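Local coordinates for YueI protein (Bacillus subtilis, PDB 2OHW) that is of unknown function, a small bacterial DUF1694-family protein built on a four-stranded mixed beta sheet flanked by helices, at residues L28-L33 and G105-A110; L41-V46 and L68-L73; H63-L68 and Y88-K93. All coordinates share one frame; numbering follows the deposited sequence.

Contact 1 (L28-L33 and G105-A110); sequences LFLGSL and GIVIAA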
ATOM      1  N   LEU A  28      -4.476   3.747  -8.198  1.00 17.32           N
ATOM      2  CA  LEU A  28      -4.703   2.768  -7.125  1.00 15.70           C
ATOM      3  C   LEU A  28      -3.595   2.816  -6.056  1.00 15.00           C
ATOM      4  O   LEU A  28      -3.882   2.840  -4.848  1.00 14.84           O
ATOM      5  CB  LEU A  28      -4.839   1.348  -7.683  1.00 16.49           C
ATOM      6  CG  LEU A  28      -4.981   0.208  -6.652  1.00 17.01           C
ATOM      7  CD1 LEU A  28      -6.190   0.346  -5.754  1.00 18.13           C
ATOM      8  CD2 LEU A  28      -5.025  -1.142  -7.371  1.00 16.55           C
ATOM      9  N   PHE A  29      -2.342   2.808  -6.515  1.00 14.90           N
ATOM     10  CA  PHE A  29      -1.190   2.623  -5.637  1.00 15.02           C
ATOM     11  C   PHE A  29      -0.522   3.906  -5.136  1.00 15.90           C
ATOM     12  O   PHE A  29       0.706   3.953  -4.944  1.00 15.90           O
ATOM     13  CB  PHE A  29      -0.171   1.690  -6.302  1.00 14.98           C
ATOM     14  CG  PHE A  29      -0.689   0.285  -6.508  1.00 13.92           C
ATOM     15  CD1 PHE A  29      -0.854  -0.571  -5.419  1.00 13.78           C
ATOM     16  CD2 PHE A  29      -0.989  -0.179  -7.776  1.00 15.42           C
ATOM     17  CE1 PHE A  29      -1.338  -1.875  -5.611  1.00 13.78           C
ATOM     18  CE2 PHE A  29      -1.457  -1.479  -7.976  1.00 14.48           C
ATOM     19  CZ  PHE A  29      -1.640  -2.323  -6.894  1.00 13.63           C
ATOM     20  N   LEU A  30      -1.341   4.934  -4.908  1.00 16.00           N
ATOM     21  CA  LEU A  30      -0.869   6.197  -4.312  1.00 16.28           C
ATOM     22  C   LEU A  30       0.275   6.817  -5.110  1.00 16.55           C
ATOM     23  O   LEU A  30       1.202   7.411  -4.544  1.00 16.82           O
ATOM     24  CB  LEU A  30      -0.460   5.989  -2.842  1.00 16.47           C
ATOM     25  CG  LEU A  30      -1.574   5.527  -1.897  1.00 16.89           C
ATOM     26  CD1 LEU A  30      -1.010   5.194  -0.509  1.00 17.66           C
ATOM     27  CD2 LEU A  30      -2.661   6.580  -1.796  1.00 18.04           C
ATOM     28  N   GLY A  31       0.179   6.677  -6.429  1.00 16.99           N
ATOM     29  CA  GLY A  31       1.124   7.290  -7.361  1.00 18.02           C
ATOM     30  C   GLY A  31       2.168   6.342  -7.916  1.00 19.40           C
ATOM     31  O   GLY A  31       2.855   6.695  -8.878  1.00 20.63           O
ATOM     32  N   SER A  32       2.296   5.147  -7.328  1.00 19.23           N
ATOM     33  CA  SER A  32       3.291   4.169  -7.780  1.00 19.36           C
ATOM     34  C   SER A  32       2.775   3.270  -8.897  1.00 19.09           C
ATOM     35  O   SER A  32       1.567   3.015  -9.010  1.00 19.60           O
ATOM     36  CB  SER A  32       3.743   3.285  -6.610  1.00 19.33           C
ATOM     37  OG  SER A  32       4.723   2.342  -7.041  1.00 20.36           O
ATOM     38  N   LEU A  33       3.694   2.791  -9.735  1.00 18.42           N
ATOM     39  CA  LEU A  33       3.357   1.742 -10.698  1.00 18.22           C
ATOM     40  C   LEU A  33       3.314   0.382  -9.994  1.00 16.82           C
ATOM     41  O   LEU A  33       4.043   0.145  -9.030  1.00 16.84           O
ATOM     42  CB  LEU A  33       4.388   1.700 -11.844  1.00 19.03           C
ATOM     43  CG  LEU A  33       4.418   2.883 -12.828  1.00 20.78           C
ATOM     44  CD1 LEU A  33       5.443   2.663 -13.938  1.00 23.98           C
ATOM     45  CD2 LEU A  33       3.044   3.145 -13.411  1.00 23.50           C
ATOM     46  N   GLY A 105      -4.453   2.199   1.979  1.00 13.98           N
ATOM     47  CA  GLY A 105      -4.040   3.111   3.050  1.00 13.74           C
ATOM     48  C   GLY A 105      -2.548   3.366   3.055  1.00 14.11           C
ATOM     49  O   GLY A 105      -2.104   4.481   3.293  1.00 14.34           O
ATOM     50  N   ILE A 106      -1.771   2.324   2.789  1.00 14.45           N
ATOM     51  CA  ILE A 106      -0.318   2.412   2.803  1.00 14.64           C
ATOM     52  C   ILE A 106       0.194   1.605   1.628  1.00 13.64           C
ATOM     53  O   ILE A 106      -0.366   0.537   1.315  1.00 13.78           O
ATOM     54  CB  ILE A 106       0.253   1.872   4.146  1.00 15.51           C
ATOM     55  CG1 ILE A 106       0.238   2.999   5.187  1.00 17.53           C
ATOM     56  CG2 ILE A 106       1.602   1.187   3.967  1.00 20.34           C
ATOM     57  CD1 ILE A 106       0.557   2.550   6.574  1.00 21.64           C
ATOM     58  N   VAL A 107       1.197   2.147   0.938  1.00 13.04           N
ATOM     59  CA  VAL A 107       1.904   1.408  -0.115  1.00 13.35           C
ATOM     60  C   VAL A 107       3.395   1.572   0.137  1.00 14.08           C
ATOM     61  O   VAL A 107       3.875   2.693   0.290  1.00 14.57           O
ATOM     62  CB  VAL A 107       1.563   1.949  -1.524  1.00 13.67           C
ATOM     63  CG1 VAL A 107       2.415   1.283  -2.598  1.00 13.95           C
ATOM     64  CG2 VAL A 107       0.078   1.755  -1.841  1.00 15.13           C
ATOM     65  N   ILE A 108       4.116   0.457   0.207  1.00 13.97           N
ATOM     66  CA  ILE A 108       5.570   0.485   0.247  1.00 14.80           C
ATOM     67  C   ILE A 108       6.036   0.284  -1.180  1.00 14.82           C
ATOM     68  O   ILE A 108       5.747  -0.752  -1.785  1.00 14.76           O
ATOM     69  CB  ILE A 108       6.150  -0.591   1.188  1.00 14.61           C
ATOM     70  CG1 ILE A 108       5.635  -0.362   2.617  1.00 15.13           C
ATOM     71  CG2 ILE A 108       7.698  -0.576   1.156  1.00 16.01           C
ATOM     72  CD1 ILE A 108       5.907  -1.485   3.624  1.00 16.92           C
ATOM     73  N   ALA A 109       6.714   1.287  -1.730  1.00 15.71           N
ATOM     74  CA  ALA A 109       7.119   1.268  -3.141  1.00 17.13           C
ATOM     75  C   ALA A 109       8.620   1.400  -3.259  1.00 17.60           C
ATOM     76  O   ALA A 109       9.228   2.261  -2.618  1.00 17.42           O
ATOM     77  CB  ALA A 109       6.435   2.396  -3.901  1.00 17.91           C
ATOM     78  N   ALA A 110       9.206   0.558  -4.098  1.00 18.40           N
ATOM     79  CA  ALA A 110      10.630   0.642  -4.418  1.00 19.46           C
ATOM     80  C   ALA A 110      10.892   1.722  -5.465  1.00 21.04           C
ATOM     81  O   ALA A 110       9.983   2.169  -6.175  1.00 21.04           O
ATOM     82  CB  ALA A 110      11.140  -0.706  -4.902  1.00 20.02           C
TER

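Contact 2 (L41-V46 and L68-L73); sequences LTKGQV and LINGEL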
ATOM      1  N   LEU A  41      -1.452  -2.104   1.983  1.00 14.66           N
ATOM      2  CA  LEU A  41      -2.462  -2.384   3.017  1.00 14.86           C
ATOM      3  C   LEU A  41      -3.703  -1.574   2.696  1.00 14.00           C
ATOM      4  O   LEU A  41      -3.583  -0.407   2.255  1.00 13.57           O
ATOM      5  CB  LEU A  41      -1.959  -1.926   4.373  1.00 15.00           C
ATOM      6  CG  LEU A  41      -0.822  -2.703   5.035  1.00 19.34           C
ATOM      7  CD1 LEU A  41      -0.495  -2.034   6.371  1.00 20.48           C
ATOM      8  CD2 LEU A  41      -1.124  -4.151   5.236  1.00 20.92           C
ATOM      9  N   THR A  42      -4.891  -2.151   2.908  1.00 13.29           N
ATOM     10  CA  THR A  42      -6.116  -1.372   2.740  1.00 13.80           C
ATOM     11  C   THR A  42      -6.237  -0.360   3.880  1.00 13.95           C
ATOM     12  O   THR A  42      -5.594  -0.502   4.938  1.00 13.41           O
ATOM     13  CB  THR A  42      -7.388  -2.243   2.766  1.00 14.23           C
ATOM     14  OG1 THR A  42      -7.570  -2.793   4.079  1.00 14.58           O
ATOM     15  CG2 THR A  42      -7.319  -3.348   1.722  1.00 14.26           C
ATOM     16  N   LYS A  43      -7.080   0.654   3.677  1.00 14.42           N
ATOM     17  CA  LYS A  43      -7.392   1.583   4.772  1.00 16.34           C
ATOM     18  C   LYS A  43      -7.892   0.822   6.003  1.00 15.92           C
ATOM     19  O   LYS A  43      -7.495   1.121   7.127  1.00 16.81           O
ATOM     20  CB  LYS A  43      -8.384   2.653   4.320  1.00 16.83           C
ATOM     21  CG  LYS A  43      -7.778   3.680   3.376  1.00 18.17           C
ATOM     22  CD  LYS A  43      -8.843   4.619   2.781  1.00 19.69           C
ATOM     23  CE  LYS A  43      -9.629   5.309   3.876  1.00 23.88           C
ATOM     24  NZ  LYS A  43      -8.747   6.210   4.655  1.00 28.67           N
ATOM     25  N   GLY A  44      -8.732  -0.187   5.784  1.00 15.87           N
ATOM     26  CA  GLY A  44      -9.243  -0.975   6.900  1.00 14.95           C
ATOM     27  C   GLY A  44      -8.145  -1.669   7.689  1.00 15.84           C
ATOM     28  O   GLY A  44      -8.189  -1.712   8.908  1.00 15.90           O
ATOM     29  N   GLN A  45      -7.152  -2.218   6.985  1.00 14.86           N
ATOM     30  CA  GLN A  45      -5.998  -2.813   7.662  1.00 14.36           C
ATOM     31  C   GLN A  45      -5.183  -1.764   8.411  1.00 15.48           C
ATOM     32  O   GLN A  45      -4.725  -2.000   9.539  1.00 16.31           O
ATOM     33  CB  GLN A  45      -5.140  -3.581   6.648  1.00 13.97           C
ATOM     34  CG  GLN A  45      -5.850  -4.807   6.101  1.00 13.52           C
ATOM     35  CD  GLN A  45      -5.014  -5.522   5.050  1.00 13.14           C
ATOM     36  OE1 GLN A  45      -4.546  -4.906   4.096  1.00 13.24           O
ATOM     37  NE2 GLN A  45      -4.825  -6.838   5.223  1.00 13.35           N
ATOM     38  N   VAL A  46      -4.966  -0.598   7.807  1.00 14.72           N
ATOM     39  CA  VAL A  46      -4.187   0.427   8.525  1.00 15.60           C
ATOM     40  C   VAL A  46      -4.906   0.836   9.825  1.00 17.41           C
ATOM     41  O   VAL A  46      -4.260   1.172  10.830  1.00 18.78           O
ATOM     42  CB  VAL A  46      -3.889   1.643   7.626  1.00 15.47           C
ATOM     43  CG1 VAL A  46      -3.236   2.780   8.421  1.00 15.28           C
ATOM     44  CG2 VAL A  46      -2.978   1.212   6.495  1.00 15.41           C
ATOM     45  N   LEU A  68       4.463   5.210   1.338  1.00 13.69           N
ATOM     46  CA  LEU A  68       3.419   6.105   0.844  1.00 13.96           C
ATOM     47  C   LEU A  68       2.170   5.914   1.712  1.00 14.34           C
ATOM     48  O   LEU A  68       1.757   4.766   1.960  1.00 14.63           O
ATOM     49  CB  LEU A  68       3.075   5.776  -0.606  1.00 13.81           C
ATOM     50  CG  LEU A  68       4.233   5.820  -1.625  1.00 14.49           C
ATOM     51  CD1 LEU A  68       3.735   5.455  -3.018  1.00 16.24           C
ATOM     52  CD2 LEU A  68       4.876   7.204  -1.645  1.00 17.09           C
ATOM     53  N   ILE A  69       1.590   7.031   2.170  1.00 14.00           N
ATOM     54  CA  ILE A  69       0.458   7.013   3.102  1.00 14.15           C
ATOM     55  C   ILE A  69      -0.678   7.808   2.482  1.00 14.38           C
ATOM     56  O   ILE A  69      -0.478   8.932   2.015  1.00 15.12           O
ATOM     57  CB  ILE A  69       0.855   7.658   4.429  1.00 14.58           C
ATOM     58  CG1 ILE A  69       1.956   6.850   5.105  1.00 15.13           C
ATOM     59  CG2 ILE A  69      -0.355   7.796   5.359  1.00 16.13           C
ATOM     60  CD1 ILE A  69       2.756   7.675   6.113  1.00 16.73           C
ATOM     61  N   ASN A  70      -1.875   7.238   2.493  1.00 14.11           N
ATOM     62  CA  ASN A  70      -3.063   7.898   2.007  1.00 14.80           C
ATOM     63  C   ASN A  70      -3.472   9.041   2.937  1.00 15.72           C
ATOM     64  O   ASN A  70      -3.849   8.795   4.078  1.00 15.58           O
ATOM     65  CB  ASN A  70      -4.195   6.866   1.941  1.00 15.06           C
ATOM     66  CG  ASN A  70      -5.409   7.375   1.231  1.00 16.21           C
ATOM     67  OD1 ASN A  70      -5.713   8.571   1.275  1.00 16.97           O
ATOM     68  ND2 ASN A  70      -6.136   6.467   0.586  1.00 18.90           N
ATOM     69  N   GLY A  71      -3.419  10.278   2.437  1.00 16.11           N
ATOM     70  CA  GLY A  71      -3.758  11.473   3.215  1.00 16.81           C
ATOM     71  C   GLY A  71      -5.202  11.559   3.680  1.00 17.42           C
ATOM     72  O   GLY A  71      -5.534  12.436   4.490  1.00 17.68           O
ATOM     73  N   GLU A  72      -6.072  10.665   3.200  1.00 16.50           N
ATOM     74  CA  GLU A  72      -7.440  10.637   3.737  1.00 17.25           C
ATOM     75  C   GLU A  72      -7.477  10.154   5.186  1.00 16.62           C
ATOM     76  O   GLU A  72      -8.450  10.414   5.910  1.00 16.32           O
ATOM     77  CB  GLU A  72      -8.347   9.741   2.904  1.00 17.90           C
ATOM     78  CG  GLU A  72      -8.370  10.130   1.453  1.00 23.51           C
ATOM     79  CD  GLU A  72      -9.743  10.423   0.945  1.00 29.75           C
ATOM     80  OE1 GLU A  72     -10.731   9.866   1.472  1.00 34.17           O
ATOM     81  OE2 GLU A  72      -9.836  11.227  -0.002  1.00 34.41           O
ATOM     82  N   LEU A  73      -6.438   9.406   5.578  1.00 16.11           N
ATOM     83  CA  LEU A  73      -6.303   8.884   6.930  1.00 16.15           C
ATOM     84  C   LEU A  73      -5.844   9.977   7.891  1.00 15.65           C
ATOM     85  O   LEU A  73      -5.094  10.864   7.508  1.00 15.60           O
ATOM     86  CB  LEU A  73      -5.273   7.748   6.943  1.00 16.05           C
ATOM     87  CG  LEU A  73      -5.667   6.477   6.188  1.00 16.49           C
ATOM     88  CD1 LEU A  73      -4.435   5.578   6.089  1.00 20.32           C
ATOM     89  CD2 LEU A  73      -6.790   5.781   6.928  1.00 18.70           C
TER

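Contact 3 (H63-L68 and Y88-K93); sequences HNVTLL and YGVPFK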
ATOM      1  N   HIS A  63      15.448  -1.971   0.433  1.00 27.75           N
ATOM      2  CA  HIS A  63      16.500  -1.107  -0.045  1.00 27.87           C
ATOM      3  C   HIS A  63      15.820  -0.089  -0.950  1.00 26.66           C
ATOM      4  O   HIS A  63      15.097  -0.467  -1.882  1.00 27.17           O
ATOM      5  CB  HIS A  63      17.563  -1.936  -0.783  1.00 28.61           C
ATOM      6  CG  HIS A  63      17.496  -1.845  -2.276  1.00 32.23           C
ATOM      7  ND1 HIS A  63      18.361  -1.056  -3.005  1.00 35.28           N
ATOM      8  CD2 HIS A  63      16.693  -2.458  -3.179  1.00 34.93           C
ATOM      9  CE1 HIS A  63      18.080  -1.171  -4.292  1.00 35.87           C
ATOM     10  NE2 HIS A  63      17.072  -2.015  -4.426  1.00 36.15           N
ATOM     11  N   ASN A  64      16.029   1.188  -0.647  1.00 26.18           N
ATOM     12  CA  ASN A  64      15.530   2.283  -1.461  1.00 25.53           C
ATOM     13  C   ASN A  64      14.029   2.167  -1.731  1.00 24.38           C
ATOM     14  O   ASN A  64      13.583   2.146  -2.875  1.00 24.30           O
ATOM     15  CB  ASN A  64      16.351   2.407  -2.751  1.00 26.19           C
ATOM     16  CG  ASN A  64      17.824   2.706  -2.481  1.00 28.44           C
ATOM     17  OD1 ASN A  64      18.701   2.279  -3.233  1.00 32.44           O
ATOM     18  ND2 ASN A  64      18.098   3.433  -1.405  1.00 31.03           N
ATOM     19  N   VAL A  65      13.267   2.062  -0.650  1.00 22.14           N
ATOM     20  CA  VAL A  65      11.813   2.126  -0.740  1.00 20.86           C
ATOM     21  C   VAL A  65      11.323   3.381  -0.034  1.00 19.60           C
ATOM     22  O   VAL A  65      12.058   3.998   0.751  1.00 19.83           O
ATOM     23  CB  VAL A  65      11.103   0.873  -0.155  1.00 20.41           C
ATOM     24  CG1 VAL A  65      11.519  -0.401  -0.902  1.00 21.53           C
ATOM     25  CG2 VAL A  65      11.321   0.742   1.354  1.00 20.56           C
ATOM     26  N   THR A  66      10.080   3.742  -0.331  1.00 19.25           N
ATOM     27  CA  THR A  66       9.388   4.826   0.351  1.00 18.51           C
ATOM     28  C   THR A  66       8.085   4.281   0.920  1.00 16.67           C
ATOM     29  O   THR A  66       7.428   3.446   0.296  1.00 15.97           O
ATOM     30  CB  THR A  66       9.091   5.982  -0.613  1.00 19.29           C
ATOM     31  OG1 THR A  66      10.318   6.422  -1.225  1.00 21.56           O
ATOM     32  CG2 THR A  66       8.439   7.171   0.101  1.00 19.90           C
ATOM     33  N   LEU A  67       7.716   4.774   2.093  1.00 15.41           N
ATOM     34  CA  LEU A  67       6.403   4.513   2.655  1.00 14.92           C
ATOM     35  C   LEU A  67       5.410   5.598   2.192  1.00 14.45           C
ATOM     36  O   LEU A  67       5.519   6.767   2.585  1.00 15.03           O
ATOM     37  CB  LEU A  67       6.508   4.466   4.185  1.00 15.09           C
ATOM     38  CG  LEU A  67       5.181   4.391   4.934  1.00 15.90           C
ATOM     39  CD1 LEU A  67       4.502   3.075   4.626  1.00 19.04           C
ATOM     40  CD2 LEU A  67       5.393   4.562   6.439  1.00 15.91           C
ATOM     41  N   LEU A  68       4.463   5.210   1.338  1.00 13.69           N
ATOM     42  CA  LEU A  68       3.419   6.105   0.844  1.00 13.96           C
ATOM     43  C   LEU A  68       2.170   5.914   1.712  1.00 14.34           C
ATOM     44  O   LEU A  68       1.757   4.766   1.960  1.00 14.63           O
ATOM     45  CB  LEU A  68       3.075   5.776  -0.606  1.00 13.81           C
ATOM     46  CG  LEU A  68       4.233   5.820  -1.625  1.00 14.49           C
ATOM     47  CD1 LEU A  68       3.735   5.455  -3.018  1.00 16.24           C
ATOM     48  CD2 LEU A  68       4.876   7.204  -1.645  1.00 17.09           C
ATOM     49  N   TYR A  88      14.113   2.071  10.325  1.00 18.30           N
ATOM     50  CA  TYR A  88      14.931   1.409   9.313  1.00 18.50           C
ATOM     51  C   TYR A  88      15.427   2.354   8.214  1.00 18.55           C
ATOM     52  O   TYR A  88      15.914   1.916   7.166  1.00 20.37           O
ATOM     53  CB  TYR A  88      14.152   0.205   8.731  1.00 18.10           C
ATOM     54  CG  TYR A  88      13.700  -0.751   9.803  1.00 20.19           C
ATOM     55  CD1 TYR A  88      14.640  -1.490  10.538  1.00 21.12           C
ATOM     56  CD2 TYR A  88      12.351  -0.896  10.123  1.00 19.67           C
ATOM     57  CE1 TYR A  88      14.247  -2.347  11.539  1.00 23.11           C
ATOM     58  CE2 TYR A  88      11.952  -1.755  11.131  1.00 20.77           C
ATOM     59  CZ  TYR A  88      12.914  -2.476  11.827  1.00 21.60           C
ATOM     60  OH  TYR A  88      12.520  -3.333  12.826  1.00 24.38           O
ATOM     61  N   GLY A  89      15.314   3.666   8.453  1.00 18.25           N
ATOM     62  CA  GLY A  89      15.842   4.644   7.514  1.00 18.51           C
ATOM     63  C   GLY A  89      15.035   4.804   6.243  1.00 18.06           C
ATOM     64  O   GLY A  89      15.582   5.222   5.212  1.00 18.94           O
ATOM     65  N   VAL A  90      13.733   4.497   6.325  1.00 17.25           N
ATOM     66  CA  VAL A  90      12.847   4.592   5.168  1.00 16.68           C
ATOM     67  C   VAL A  90      12.086   5.913   5.213  1.00 16.62           C
ATOM     68  O   VAL A  90      11.408   6.198   6.206  1.00 17.47           O
ATOM     69  CB  VAL A  90      11.831   3.416   5.148  1.00 16.32           C
ATOM     70  CG1 VAL A  90      10.793   3.578   4.013  1.00 16.26           C
ATOM     71  CG2 VAL A  90      12.547   2.087   5.002  1.00 17.08           C
ATOM     72  N   PRO A  91      12.172   6.704   4.135  1.00 16.66           N
ATOM     73  CA  PRO A  91      11.417   7.953   4.099  1.00 16.75           C
ATOM     74  C   PRO A  91       9.931   7.686   3.914  1.00 16.87           C
ATOM     75  O   PRO A  91       9.553   6.625   3.424  1.00 15.92           O
ATOM     76  CB  PRO A  91      11.994   8.670   2.880  1.00 17.72           C
ATOM     77  CG  PRO A  91      12.445   7.590   1.996  1.00 18.12           C
ATOM     78  CD  PRO A  91      12.954   6.500   2.905  1.00 16.82           C
ATOM     79  N   PHE A  92       9.103   8.640   4.317  1.00 17.10           N
ATOM     80  CA  PHE A  92       7.678   8.540   4.050  1.00 17.94           C
ATOM     81  C   PHE A  92       7.145   9.769   3.341  1.00 18.21           C
ATOM     82  O   PHE A  92       7.730  10.867   3.414  1.00 18.53           O
ATOM     83  CB  PHE A  92       6.897   8.288   5.340  1.00 18.62           C
ATOM     84  CG  PHE A  92       6.886   9.451   6.298  1.00 20.41           C
ATOM     85  CD1 PHE A  92       5.874  10.402   6.229  1.00 20.87           C
ATOM     86  CD2 PHE A  92       7.849   9.569   7.299  1.00 22.75           C
ATOM     87  CE1 PHE A  92       5.838  11.474   7.108  1.00 24.25           C
ATOM     88  CE2 PHE A  92       7.817  10.661   8.195  1.00 23.85           C
ATOM     89  CZ  PHE A  92       6.816  11.593   8.095  1.00 22.54           C
ATOM     90  N   LYS A  93       6.017   9.575   2.673  1.00 18.67           N
ATOM     91  CA  LYS A  93       5.323  10.657   1.975  1.00 19.73           C
ATOM     92  C   LYS A  93       3.842  10.512   2.247  1.00 19.30           C
ATOM     93  O   LYS A  93       3.290   9.427   2.097  1.00 19.00           O
ATOM     94  CB  LYS A  93       5.590  10.588   0.461  1.00 20.40           C
ATOM     95  CG  LYS A  93       7.059  10.772   0.055  1.00 23.53           C
ATOM     96  CD  LYS A  93       7.231  11.002  -1.460  1.00 24.07           C
ATOM     97  CE  LYS A  93       8.710  11.160  -1.825  1.00 27.82           C
ATOM     98  NZ  LYS A  93       8.967  11.122  -3.296  1.00 32.02           N
TER

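Contact 1 (L28-L33 and G105-A110)
L30 and S32 project from a type I' beta turn onto V107 and A109, two residues of strand 104-110, an inner strand of the mixed sheet, whose side chains point to the turn. The contact is a worked example of how a tight turn can pack on a sheet largely through side chains, with two backbone carbonyls also touched. The turn runs from F29 to S32 just after helix 22-28 and is closed by the backbone bond from S32 N to F29 O. L30 and G31 both take positive phi there, a conformation that suits the glycine at the second of these positions.

L30 and V107 lie alongside each other with their tips running opposite ways. L30 has CG anti to its carbonyl carbon (chi1 -62°), and an extended chi2 then carries CD1 toward the G105 end of the strand, 3.8 Å from V107 CG2 and 4.0 Å from G105 O. The same valine methyl, V107 CG2, also lies 3.9 Å from F29 O and 4.4 Å from F29 CD1. It meets the F29 ring at its edge, near the ring plane, whereas L28 CD2 lies over one face of that ring, offset toward the rim. One valine methyl is therefore shared by a leucine branch, a carbonyl oxygen and an aromatic edge.

Two residues along the strand, A109 points to the turn with a much smaller group, and S32 meets it there. V37 of strand 37-42 touches F29, S32 and V107, so the turn lies over two neighbouring strands. At G105 and I106 the strand carries a classic beta bulge facing L41. At the far end, S32 OG lies 3.6 Å from A109 CB, with S32 CB 3.9 Å from the same methyl.

Contact 2 (L41-V46 and L68-L73)
V46 and L73 make an apolar contact between the short helix 43-46 and the turn that follows strand 65-70, with V46 CG1 3.8 Å from L73 CD1. K43, nearly one helical turn earlier, reaches the same turn with a longer side chain. Its CD sits 3.9 Å from N70 ND2, where the two side chains cross at about a right angle. Beyond CD the lysine is bent at both chi3 and chi4 (56° and 65°), which folds its amine back against L73. The modelled approach of K43 NZ to L73 CD2 is too short to be taken at face value, and the exact place of the amine is doubtful.

Behind this first shell, each segment is shaped by local bonds between side chain and backbone: a capping box in one, an Asx turn in the other. T42 is the N-cap of the short helix and forms the box with Q45: Q45 N donates to T42 OG1, while T42 N donates to Q45 OE1 on a lone pair in the carbonyl plane. Across the contact, N70 OD1 accepts from E72 N at 2.9 Å, the donor tilted 30° from the carbonyl plane. That bond and a type I beta turn from N70 to L73 bring L73 round to the helix. N70 ND2 is held by L104 O, and Y78 of helix 75-87 also touches L73.

The amine end of the lysine thus lies against carbon atoms of L73 and E72, and its CD against the N70 amide. K43 NZ is 5.2 Å from E72 OE1, too far for a salt bridge, although the opposite charges probably still attract weakly near the surface.

Contact 3 (H63-L68 and Y88-K93)
V90 is the first residue of segment 88-93 to meet strand 65-70, and from there the chain illustrates how a beta-alpha-beta unit turns a helix end into a parallel strand. Just before it, G89, with positive phi, is the C-prime residue of a Schellman motif that ends helix 75-87. V90 then places CG1, anti to its backbone N (chi1 174°), 3.5 Å from V65 O, and the same methyl is 3.9 Å from V65 CG2.

P91 comes next. Its CD approaches V65 O to 3.4 Å, and its ring crosses the T66 side chain at about a right angle. The carbonyl of P91 starts the strand pairing, with P91 O accepting from L67 N at 2.9 Å. T66 CG2 also rests 3.5 Å from that oxygen.

F92 pairs with L67 on the sheet face toward helix 75-87. Its CB is 4.0 Å from L67 CB, but with CG between the backbone N and the carbonyl carbon (chi1 69°) the ring is carried away from L67.

K93 N donates to L67 O, the second bond of a ladder that continues with I69 bonded to K93. The K93 side chain lies on the opposite face beside L68, pointing the same way, with CB 4.0 Å from L68 CD2, while CG reaches T66 CG2.

Strand 92-95 is the outermost strand on this side of the sheet. On its other side strand 65-70 pairs with strand 104-110 through backbone bonds of T66 with A109 and L68 with V107. I106 and I108 touch L67 on one face, while A85 of helix 75-87 touches both L67 and V90.

All three contacts meet on one mixed sheet, with strand 65-70 between strands 104-110 and 92-95: contacts 2 and 3 share L68, and strand 104-110 of contact 1 pairs with it through V107 O and A109 O. Contact 1 lies deepest, its centre about 5 Å from that of the chain, and is wholly buried packing of a turn on a sheet face. Contact 2, at the sheet's end, mixes apolar touches with a partly exposed lysine, a capping box and an Asx turn. Contact 3, its centre about 12 Å from that of the chain, is the most peripheral, and alone of the three pairs its segments by backbone hydrogen bonds. Along the chain, contacts 2 and 3 interleave, both nested inside the loop closed by contact 1.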